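Local coordinates for protein polymerase X (Deinococcus radiodurans, PDB 2W9M) that probably synthesises DNA as a family X polymerase with magnesium, and carries a second, C-terminal domain that binds three zinc ions, at residues D187-L192 and L249-H254; Y303-H308 and A533-L538; T458-L463 and D496-E501. All coordinates share one frame; numbering follows the deposited sequence.

Interaction 1: D187-L192 and L249-H254; sequences DVRRGL and LRSGEH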
loop_
_atom_site.group_PDB
_atom_site.type_symbol
_atom_site.label_atom_id
_atom_site.label_comp_id
_atom_site.label_asym_id
_atom_site.label_seq_id
_atom_site.Cartn_x
_atom_site.Cartn_y
_atom_site.Cartn_z
ATOM N N ASP A 187 4.016 0.168 17.265
ATOM C CA ASP A 187 3.449 -0.333 16.019
ATOM C C ASP A 187 4.239 0.053 14.766
ATOM O O ASP A 187 4.431 -0.779 13.881
ATOM C CB ASP A 187 1.980 0.081 15.900
ATOM C CG ASP A 187 1.119 -0.506 17.009
ATOM O OD1 ASP A 187 1.667 -1.228 17.872
ATOM O OD2 ASP A 187 -0.105 -0.252 17.019
ATOM N N VAL A 188 4.707 1.296 14.691
ATOM C CA VAL A 188 5.477 1.732 13.526
ATOM C C VAL A 188 6.831 1.022 13.437
ATOM O O VAL A 188 7.305 0.711 12.343
ATOM C CB VAL A 188 5.670 3.266 13.478
ATOM C CG1 VAL A 188 4.357 3.963 13.763
ATOM C CG2 VAL A 188 6.726 3.710 14.469
ATOM N N ARG A 189 7.440 0.752 14.588
ATOM C CA ARG A 189 8.749 0.101 14.624
ATOM C C ARG A 189 8.736 -1.333 14.086
ATOM O O ARG A 189 9.730 -1.795 13.521
ATOM C CB ARG A 189 9.317 0.098 16.041
ATOM C CG ARG A 189 10.592 -0.717 16.156
ATOM C CD ARG A 189 11.022 -0.904 17.587
ATOM N NE ARG A 189 12.265 -1.660 17.659
ATOM C CZ ARG A 189 12.741 -2.209 18.771
ATOM N NH1 ARG A 189 12.074 -2.084 19.912
ATOM N NH2 ARG A 189 13.882 -2.883 18.743
ATOM N N ARG A 190 7.626 -2.043 14.266
ATOM C CA ARG A 190 7.562 -3.427 13.810
ATOM C C ARG A 190 6.670 -3.630 12.584
ATOM O O ARG A 190 6.452 -4.761 12.146
ATOM C CB ARG A 190 7.179 -4.368 14.953
ATOM C CG ARG A 190 5.858 -4.063 15.616
ATOM C CD ARG A 190 5.717 -4.861 16.905
ATOM N NE ARG A 190 4.361 -5.368 17.065
ATOM C CZ ARG A 190 3.350 -4.651 17.536
ATOM N NH1 ARG A 190 3.545 -3.395 17.903
ATOM N NH2 ARG A 190 2.145 -5.194 17.640
ATOM N N GLY A 191 6.166 -2.529 12.034
ATOM C CA GLY A 191 5.540 -2.546 10.723
ATOM C C GLY A 191 4.089 -2.974 10.666
ATOM O O GLY A 191 3.620 -3.459 9.638
ATOM N N LEU A 192 3.370 -2.790 11.764
ATOM C CA LEU A 192 1.957 -3.121 11.788
ATOM C C LEU A 192 1.266 -2.422 10.616
ATOM O O LEU A 192 1.364 -1.206 10.471
ATOM C CB LEU A 192 1.341 -2.688 13.119
ATOM C CG LEU A 192 0.357 -3.677 13.736
ATOM C CD1 LEU A 192 1.084 -4.961 14.070
ATOM C CD2 LEU A 192 -0.301 -3.087 14.974
ATOM N N LEU A 249 9.884 -2.815 26.443
ATOM C CA LEU A 249 8.507 -2.645 26.903
ATOM C C LEU A 249 7.623 -1.904 25.903
ATOM O O LEU A 249 6.430 -2.179 25.810
ATOM C CB LEU A 249 8.467 -1.959 28.273
ATOM C CG LEU A 249 8.939 -2.831 29.439
ATOM C CD1 LEU A 249 9.220 -1.989 30.657
ATOM C CD2 LEU A 249 7.917 -3.915 29.759
ATOM N N ARG A 250 8.208 -0.977 25.151
ATOM C CA ARG A 250 7.451 -0.207 24.167
ATOM C C ARG A 250 7.532 -0.829 22.767
ATOM O O ARG A 250 7.618 -0.111 21.772
ATOM C CB ARG A 250 7.945 1.245 24.110
ATOM C CG ARG A 250 8.044 1.962 25.453
ATOM C CD ARG A 250 6.684 2.287 26.052
ATOM N NE ARG A 250 5.848 3.049 25.130
ATOM C CZ ARG A 250 4.728 3.680 25.475
ATOM N NH1 ARG A 250 4.306 3.653 26.730
ATOM N NH2 ARG A 250 4.032 4.345 24.561
ATOM N N SER A 251 7.496 -2.157 22.690
ATOM C CA SER A 251 7.612 -2.864 21.411
ATOM C C SER A 251 6.314 -3.088 20.618
ATOM O O SER A 251 6.315 -2.907 19.400
ATOM C CB SER A 251 8.350 -4.193 21.585
ATOM O OG SER A 251 9.748 -3.994 21.547
ATOM N N GLY A 252 5.221 -3.490 21.270
ATOM C CA GLY A 252 5.171 -3.709 22.701
ATOM C C GLY A 252 4.087 -4.665 23.176
ATOM O O GLY A 252 4.316 -5.871 23.249
ATOM N N GLU A 253 2.905 -4.127 23.477
ATOM C CA GLU A 253 1.891 -4.821 24.290
ATOM C C GLU A 253 2.033 -6.340 24.439
ATOM O O GLU A 253 2.371 -6.821 25.520
ATOM C CB GLU A 253 0.463 -4.426 23.892
ATOM C CG GLU A 253 -0.029 -3.162 24.598
ATOM C CD GLU A 253 -1.511 -2.887 24.382
ATOM O OE1 GLU A 253 -2.121 -3.529 23.502
ATOM O OE2 GLU A 253 -2.069 -2.022 25.095
ATOM N N HIS A 254 1.779 -7.094 23.374
ATOM C CA HIS A 254 1.877 -8.547 23.475
ATOM C C HIS A 254 3.267 -8.994 23.911
ATOM O O HIS A 254 3.406 -9.810 24.824
ATOM C CB HIS A 254 1.510 -9.242 22.166
ATOM C CG HIS A 254 1.839 -10.702 22.159
ATOM N ND1 HIS A 254 0.989 -11.659 22.676
ATOM C CD2 HIS A 254 2.933 -11.368 21.723
ATOM C CE1 HIS A 254 1.542 -12.851 22.543
ATOM N NE2 HIS A 254 2.722 -12.705 21.969
HETATM O O HOH W 1 10.495 0.033 21.050
#
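Arg190 reaches from the last turn of helix 186-190 to the backbone carbonyl of Ser251, where CG, CD and the near side of the guanidinium gather round one oxygen. CG lies between the backbone N and the carbonyl carbon (chi1 58°), which turns the chain toward the segment 249-254. Ser251 O then stands 4.0 Å from Arg190 CG and 3.2 Å from Arg190 CD, so the aliphatic part packs against it first. A bend at chi3 brings the guanidinium round beside the same oxygen, with CZ 3.9 Å from Ser251 O. Of the guanidinium nitrogens, Arg190 NH1 gives Ser251 O a weak hydrogen bond of 3.2 Å. NH1 is also held from its own helix, in a salt bridge of 2.9 Å to Asp187 OD1, which is met on its anti side. Arg190 NE is turned to Glu305, its strongest partner. The backbone here is a Schellman motif, with Gly191 at positive phi closing the helix, while across the contact the cis peptide between Ser251 and Gly252 lies in the linker joining helix 243-249 to helix 253-264 of the polymerase region. Arg189, extended from CG to NE, runs to the other side of Ser251. There its NH1 is joined through a water to Arg250 O, NH2 pairs with Glu287, and Ser251 OG probably bonds to Arg304.

Interaction 2: Y303-H308 and A533-L538; sequences YREPEH and ARKAGL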
loop_
_atom_site.group_PDB
_atom_site.type_symbol
_atom_site.label_atom_id
_atom_site.label_comp_id
_atom_site.label_asym_id
_atom_site.label_seq_id
_atom_site.Cartn_x
_atom_site.Cartn_y
_atom_site.Cartn_z
ATOM N N TYR A 303 10.125 -10.087 14.694
ATOM C CA TYR A 303 9.507 -11.346 15.114
ATOM C C TYR A 303 8.759 -11.267 16.444
ATOM O O TYR A 303 8.564 -12.286 17.106
ATOM C CB TYR A 303 10.560 -12.452 15.201
ATOM C CG TYR A 303 11.290 -12.727 13.907
ATOM C CD1 TYR A 303 12.624 -13.120 13.910
ATOM C CD2 TYR A 303 10.651 -12.591 12.683
ATOM C CE1 TYR A 303 13.294 -13.378 12.728
ATOM C CE2 TYR A 303 11.315 -12.843 11.493
ATOM C CZ TYR A 303 12.633 -13.234 11.522
ATOM O OH TYR A 303 13.288 -13.483 10.339
ATOM N N ARG A 304 8.330 -10.070 16.835
ATOM C CA ARG A 304 7.695 -9.886 18.139
ATOM C C ARG A 304 6.174 -9.802 18.082
ATOM O O ARG A 304 5.554 -9.166 18.931
ATOM C CB ARG A 304 8.267 -8.660 18.851
ATOM C CG ARG A 304 9.757 -8.759 19.112
ATOM C CD ARG A 304 10.296 -7.520 19.804
ATOM N NE ARG A 304 11.755 -7.541 19.856
ATOM C CZ ARG A 304 12.504 -6.576 20.379
ATOM N NH1 ARG A 304 11.934 -5.500 20.909
ATOM N NH2 ARG A 304 13.827 -6.691 20.372
ATOM N N GLU A 305 5.577 -10.449 17.087
ATOM C CA GLU A 305 4.125 -10.557 17.001
ATOM C C GLU A 305 3.678 -11.872 17.628
ATOM O O GLU A 305 4.471 -12.804 17.746
ATOM C CB GLU A 305 3.666 -10.520 15.541
ATOM C CG GLU A 305 4.260 -9.398 14.718
ATOM C CD GLU A 305 3.756 -8.032 15.131
ATOM O OE1 GLU A 305 2.621 -7.934 15.648
ATOM O OE2 GLU A 305 4.496 -7.048 14.932
ATOM N N PRO A 306 2.401 -11.959 18.025
ATOM C CA PRO A 306 1.889 -13.217 18.578
ATOM C C PRO A 306 2.131 -14.413 17.653
ATOM O O PRO A 306 2.537 -15.474 18.121
ATOM C CB PRO A 306 0.389 -12.947 18.724
ATOM C CG PRO A 306 0.289 -11.462 18.873
ATOM C CD PRO A 306 1.388 -10.887 18.036
ATOM N N GLU A 307 1.893 -14.240 16.356
ATOM C CA GLU A 307 2.007 -15.336 15.392
ATOM C C GLU A 307 3.421 -15.912 15.334
ATOM O O GLU A 307 3.641 -16.983 14.761
ATOM C CB GLU A 307 1.572 -14.878 13.989
ATOM C CG GLU A 307 0.113 -14.425 13.877
ATOM C CD GLU A 307 -0.141 -13.065 14.517
ATOM O OE1 GLU A 307 0.826 -12.289 14.678
ATOM O OE2 GLU A 307 -1.308 -12.771 14.858
ATOM N N HIS A 308 4.373 -15.197 15.924
ATOM C CA HIS A 308 5.776 -15.607 15.915
ATOM C C HIS A 308 6.181 -16.414 17.155
ATOM O O HIS A 308 7.238 -17.044 17.170
ATOM C CB HIS A 308 6.690 -14.381 15.824
ATOM C CG HIS A 308 6.648 -13.677 14.505
ATOM N ND1 HIS A 308 6.027 -12.458 14.330
ATOM C CD2 HIS A 308 7.170 -14.009 13.302
ATOM C CE1 HIS A 308 6.163 -12.074 13.074
ATOM N NE2 HIS A 308 6.853 -12.997 12.428
ATOM N N ALA A 533 7.416 -8.277 4.341
ATOM C CA ALA A 533 8.164 -9.454 3.906
ATOM C C ALA A 533 9.115 -9.965 4.992
ATOM O O ALA A 533 9.294 -11.171 5.155
ATOM C CB ALA A 533 8.929 -9.156 2.624
ATOM N N ARG A 534 9.721 -9.046 5.735
ATOM C CA ARG A 534 10.684 -9.426 6.763
ATOM C C ARG A 534 10.027 -10.123 7.958
ATOM O O ARG A 534 10.614 -11.015 8.565
ATOM C CB ARG A 534 11.500 -8.215 7.211
ATOM C CG ARG A 534 12.377 -7.653 6.107
ATOM C CD ARG A 534 12.948 -6.308 6.486
ATOM N NE ARG A 534 13.845 -6.406 7.632
ATOM C CZ ARG A 534 15.146 -6.667 7.538
ATOM N NH1 ARG A 534 15.698 -6.863 6.347
ATOM N NH2 ARG A 534 15.896 -6.734 8.633
ATOM N N LYS A 535 8.805 -9.725 8.284
ATOM C CA LYS A 535 8.059 -10.403 9.337
ATOM C C LYS A 535 7.692 -11.818 8.904
ATOM O O LYS A 535 7.535 -12.707 9.736
ATOM C CB LYS A 535 6.810 -9.603 9.707
ATOM C CG LYS A 535 7.134 -8.245 10.310
ATOM C CD LYS A 535 6.013 -7.249 10.095
ATOM C CE LYS A 535 4.784 -7.606 10.911
ATOM N NZ LYS A 535 3.619 -6.764 10.513
ATOM N N ALA A 536 7.560 -12.028 7.599
ATOM C CA ALA A 536 7.253 -13.351 7.084
ATOM C C ALA A 536 8.524 -14.195 6.994
ATOM O O ALA A 536 8.467 -15.403 6.781
ATOM C CB ALA A 536 6.567 -13.254 5.732
ATOM N N GLY A 537 9.673 -13.550 7.161
ATOM C CA GLY A 537 10.945 -14.252 7.144
ATOM C C GLY A 537 11.505 -14.481 5.748
ATOM O O GLY A 537 12.232 -15.446 5.512
ATOM N N LEU A 538 11.184 -13.584 4.823
ATOM C CA LEU A 538 11.613 -13.754 3.441
ATOM C C LEU A 538 13.023 -13.223 3.210
ATOM O O LEU A 538 13.400 -12.173 3.736
ATOM C CB LEU A 538 10.633 -13.079 2.477
ATOM C CG LEU A 538 9.192 -13.590 2.515
ATOM C CD1 LEU A 538 8.400 -13.004 1.359
ATOM C CD2 LEU A 538 9.157 -15.113 2.483
#
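His308 gives its NE2 hydrogen to Lys535 O in a nearly straight bond of 2.8 Å (N-H...O 174°), and this oxygen lies almost exactly in the imidazole plane. The other ring nitrogen, ND1, accepts a weak bond from Glu305 N, so the histidine spans from its own turn to the C-terminal end of helix 526-535. One face of the imidazole rests on Tyr303 CA, 3.7 Å above the plane, and Trp499 of helix 499-505 also meets the ring, with the two planes about parallel. Without the imidazole, as with an alanine in its place, Lys535 O is likely to lose this donor and a gap to open between Tyr303 CA and Trp499. Glu305 and Lys535 bring opposite charges near each other without a salt bridge: Glu305 OE2, which is paired with Arg190, is 4.1 Å from Lys535 CE and 4.5 Å from Lys535 NZ. The lysine, bent at chi3, makes a cation-pi contact with Trp499. Farther out, the first torsion of Tyr303 (chi1 -59°, CG anti to the carbonyl carbon) carries its ring toward the helix end, where CE2 lies 3.5 Å from Arg534 O. Tyr303 OH, hydrogen-bonded to Pro316 O, passes 4.0 Å from Gly537 CA. That glycine has positive phi and closes helix 526-535 in a Schellman motif, a helix C-terminus of the zinc-binding part on which the loop between helix 287-293 and strand 329-333 packs.

Interaction 3: T458-L463 and D496-E501; sequences TGRLLL and DLDWRE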
loop_
_atom_site.group_PDB
_atom_site.type_symbol
_atom_site.label_atom_id
_atom_site.label_comp_id
_atom_site.label_asym_id
_atom_site.label_seq_id
_atom_site.Cartn_x
_atom_site.Cartn_y
_atom_site.Cartn_z
ATOM N N THR A 458 -6.066 -10.410 -2.235
ATOM C CA THR A 458 -7.313 -10.321 -1.479
ATOM C C THR A 458 -8.205 -9.123 -1.815
ATOM O O THR A 458 -9.401 -9.130 -1.518
ATOM C CB THR A 458 -7.011 -10.350 0.032
ATOM O OG1 THR A 458 -6.880 -11.716 0.454
ATOM C CG2 THR A 458 -8.112 -9.677 0.822
ATOM N N GLY A 459 -7.628 -8.102 -2.439
ATOM C CA GLY A 459 -8.386 -6.924 -2.819
ATOM C C GLY A 459 -8.687 -6.000 -1.650
ATOM O O GLY A 459 -9.387 -4.999 -1.799
ATOM N N ARG A 460 -8.161 -6.344 -0.481
ATOM C CA ARG A 460 -8.350 -5.540 0.722
ATOM C C ARG A 460 -7.805 -4.117 0.561
ATOM O O ARG A 460 -6.816 -3.901 -0.136
ATOM C CB ARG A 460 -7.659 -6.225 1.903
ATOM C CG ARG A 460 -6.899 -5.272 2.793
ATOM C CD ARG A 460 -5.525 -5.814 3.147
ATOM N NE ARG A 460 -5.516 -6.493 4.437
ATOM C CZ ARG A 460 -4.418 -6.706 5.154
ATOM N NH1 ARG A 460 -3.241 -6.290 4.703
ATOM N NH2 ARG A 460 -4.496 -7.327 6.322
ATOM N N LEU A 461 -8.456 -3.151 1.207
ATOM C CA LEU A 461 -7.924 -1.793 1.318
ATOM C C LEU A 461 -7.963 -1.320 2.768
ATOM O O LEU A 461 -9.024 -0.988 3.285
ATOM C CB LEU A 461 -8.706 -0.819 0.435
ATOM C CG LEU A 461 -8.475 -0.935 -1.072
ATOM C CD1 LEU A 461 -9.201 0.183 -1.800
ATOM C CD2 LEU A 461 -6.988 -0.912 -1.391
ATOM N N LEU A 462 -6.805 -1.286 3.420
ATOM C CA LEU A 462 -6.731 -0.918 4.832
ATOM C C LEU A 462 -7.504 0.364 5.163
ATOM O O LEU A 462 -7.296 1.400 4.537
ATOM C CB LEU A 462 -5.275 -0.773 5.289
ATOM C CG LEU A 462 -4.469 -2.029 5.626
ATOM C CD1 LEU A 462 -5.405 -3.200 5.844
ATOM C CD2 LEU A 462 -3.455 -2.362 4.549
ATOM N N LEU A 463 -8.384 0.275 6.160
ATOM C CA LEU A 463 -9.144 1.420 6.667
ATOM C C LEU A 463 -10.282 1.863 5.752
ATOM O O LEU A 463 -10.868 2.922 5.965
ATOM C CB LEU A 463 -8.225 2.612 6.962
ATOM C CG LEU A 463 -7.101 2.402 7.974
ATOM C CD1 LEU A 463 -6.281 3.672 8.130
ATOM C CD2 LEU A 463 -7.656 1.960 9.314
ATOM N N ASP A 496 -0.694 -6.540 0.919
ATOM C CA ASP A 496 -1.472 -7.728 0.612
ATOM C C ASP A 496 -0.823 -8.324 -0.626
ATOM O O ASP A 496 -0.659 -7.613 -1.614
ATOM C CB ASP A 496 -2.909 -7.289 0.321
ATOM C CG ASP A 496 -3.762 -8.389 -0.278
ATOM O OD1 ASP A 496 -4.742 -8.050 -0.978
ATOM O OD2 ASP A 496 -3.467 -9.582 -0.047
ATOM N N LEU A 497 -0.444 -9.603 -0.616
ATOM C CA LEU A 497 -0.703 -10.600 0.433
ATOM C C LEU A 497 -0.288 -10.245 1.866
ATOM O O LEU A 497 0.808 -9.739 2.102
ATOM C CB LEU A 497 -0.001 -11.899 0.032
ATOM C CG LEU A 497 -0.302 -13.177 0.809
ATOM C CD1 LEU A 497 -1.732 -13.634 0.539
ATOM C CD2 LEU A 497 0.703 -14.267 0.432
ATOM N N ASP A 498 -1.171 -10.534 2.820
ATOM C CA ASP A 498 -0.893 -10.290 4.233
ATOM C C ASP A 498 0.350 -11.058 4.671
ATOM O O ASP A 498 0.574 -12.182 4.220
ATOM C CB ASP A 498 -2.091 -10.705 5.090
ATOM C CG ASP A 498 -1.986 -10.207 6.519
ATOM O OD1 ASP A 498 -2.047 -11.046 7.438
ATOM O OD2 ASP A 498 -1.835 -8.980 6.726
ATOM N N TRP A 499 1.155 -10.460 5.547
ATOM C CA TRP A 499 2.398 -11.102 5.978
ATOM C C TRP A 499 2.123 -12.385 6.752
ATOM O O TRP A 499 2.965 -13.277 6.801
ATOM C CB TRP A 499 3.285 -10.151 6.791
ATOM C CG TRP A 499 2.731 -9.775 8.133
ATOM C CD1 TRP A 499 2.014 -8.655 8.436
ATOM C CD2 TRP A 499 2.854 -10.514 9.358
ATOM N NE1 TRP A 499 1.676 -8.652 9.767
ATOM C CE2 TRP A 499 2.179 -9.781 10.355
ATOM C CE3 TRP A 499 3.460 -11.723 9.703
ATOM C CZ2 TRP A 499 2.101 -10.219 11.676
ATOM C CZ3 TRP A 499 3.382 -12.154 11.014
ATOM C CH2 TRP A 499 2.706 -11.404 11.984
ATOM N N ARG A 500 0.937 -12.482 7.344
ATOM C CA ARG A 500 0.562 -13.681 8.081
ATOM C C ARG A 500 0.415 -14.871 7.152
ATOM O O ARG A 500 0.824 -15.975 7.489
ATOM C CB ARG A 500 -0.726 -13.454 8.872
ATOM C CG ARG A 500 -0.531 -12.579 10.094
ATOM C CD ARG A 500 -1.829 -11.944 10.550
ATOM N NE ARG A 500 -1.578 -10.846 11.476
ATOM C CZ ARG A 500 -1.326 -9.597 11.099
ATOM N NH1 ARG A 500 -1.297 -9.286 9.809
ATOM N NH2 ARG A 500 -1.103 -8.658 12.009
ATOM N N GLU A 501 -0.166 -14.648 5.980
ATOM C CA GLU A 501 -0.323 -15.717 4.998
ATOM C C GLU A 501 1.001 -16.045 4.309
ATOM O O GLU A 501 1.262 -17.199 3.974
ATOM C CB GLU A 501 -1.390 -15.356 3.968
ATOM C CG GLU A 501 -2.778 -15.155 4.564
ATOM C CD GLU A 501 -3.331 -16.414 5.216
ATOM O OE1 GLU A 501 -2.729 -17.497 5.046
ATOM O OE2 GLU A 501 -4.373 -16.319 5.898
#
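The guanidinium of Arg460 has Leu462 CD1 on one face, 3.5 Å above its plane and offset toward the rim, and turns NH2 to Asp498 OD2 across the contact. This salt bridge, 3.2 Å long, is oblique: the nitrogen approaches from above the carboxylate, whose plane stands 76° from that of the guanidinium. Arg460 NH1 bonds instead to Arg494 O. Trp499 CZ2 lies over the centre of one face of the Arg500 guanidinium; at its edge, in plane, NH1 meets Asp498 OD1 on the syn lone pair at 3.0 Å. Asp498 thus ties two arginines into one network, and its OD1 takes a weak capping bond from Arg500 N as N-cap of helix 499-505. Asp496, with CG anti to its N (chi1 169°), crosses Thr458 at about a right angle. Its OD1 receives Thr458 N at 3.0 Å through the syn lone pair and, weakly, Gly459 N at 3.2 Å. Both segments follow strands of the parallel sheet, 453-454 and 485-489, and Asp496 comes within about 4 Å of the zinc ligand His456, side chain to side chain. This is consistent with loops just behind the zinc ligands of a PHP domain.

Overall arrangement
Interactions 1 and 2 touch directly, their centres 12 Å apart. Glu305 OE2 of interaction 2 forms a 2.7 Å salt bridge with Arg190 NE of interaction 1. Trp499 carries the chain of contacts on into interaction 3, whose centre is 15 Å from that of interaction 2: Trp499 CH2 packs 3.7 Å from Glu305 CG. Interactions 1 and 3 do not touch, with nearest atoms about 5 Å apart. Interaction 3 is the one near the metal site, the Gly459 side-chain position lying about 8 Å from a bound zinc ion. Interaction 1 lies within the polymerase part and interaction 2 joins that part to the zinc-binding part, both away from the metal site.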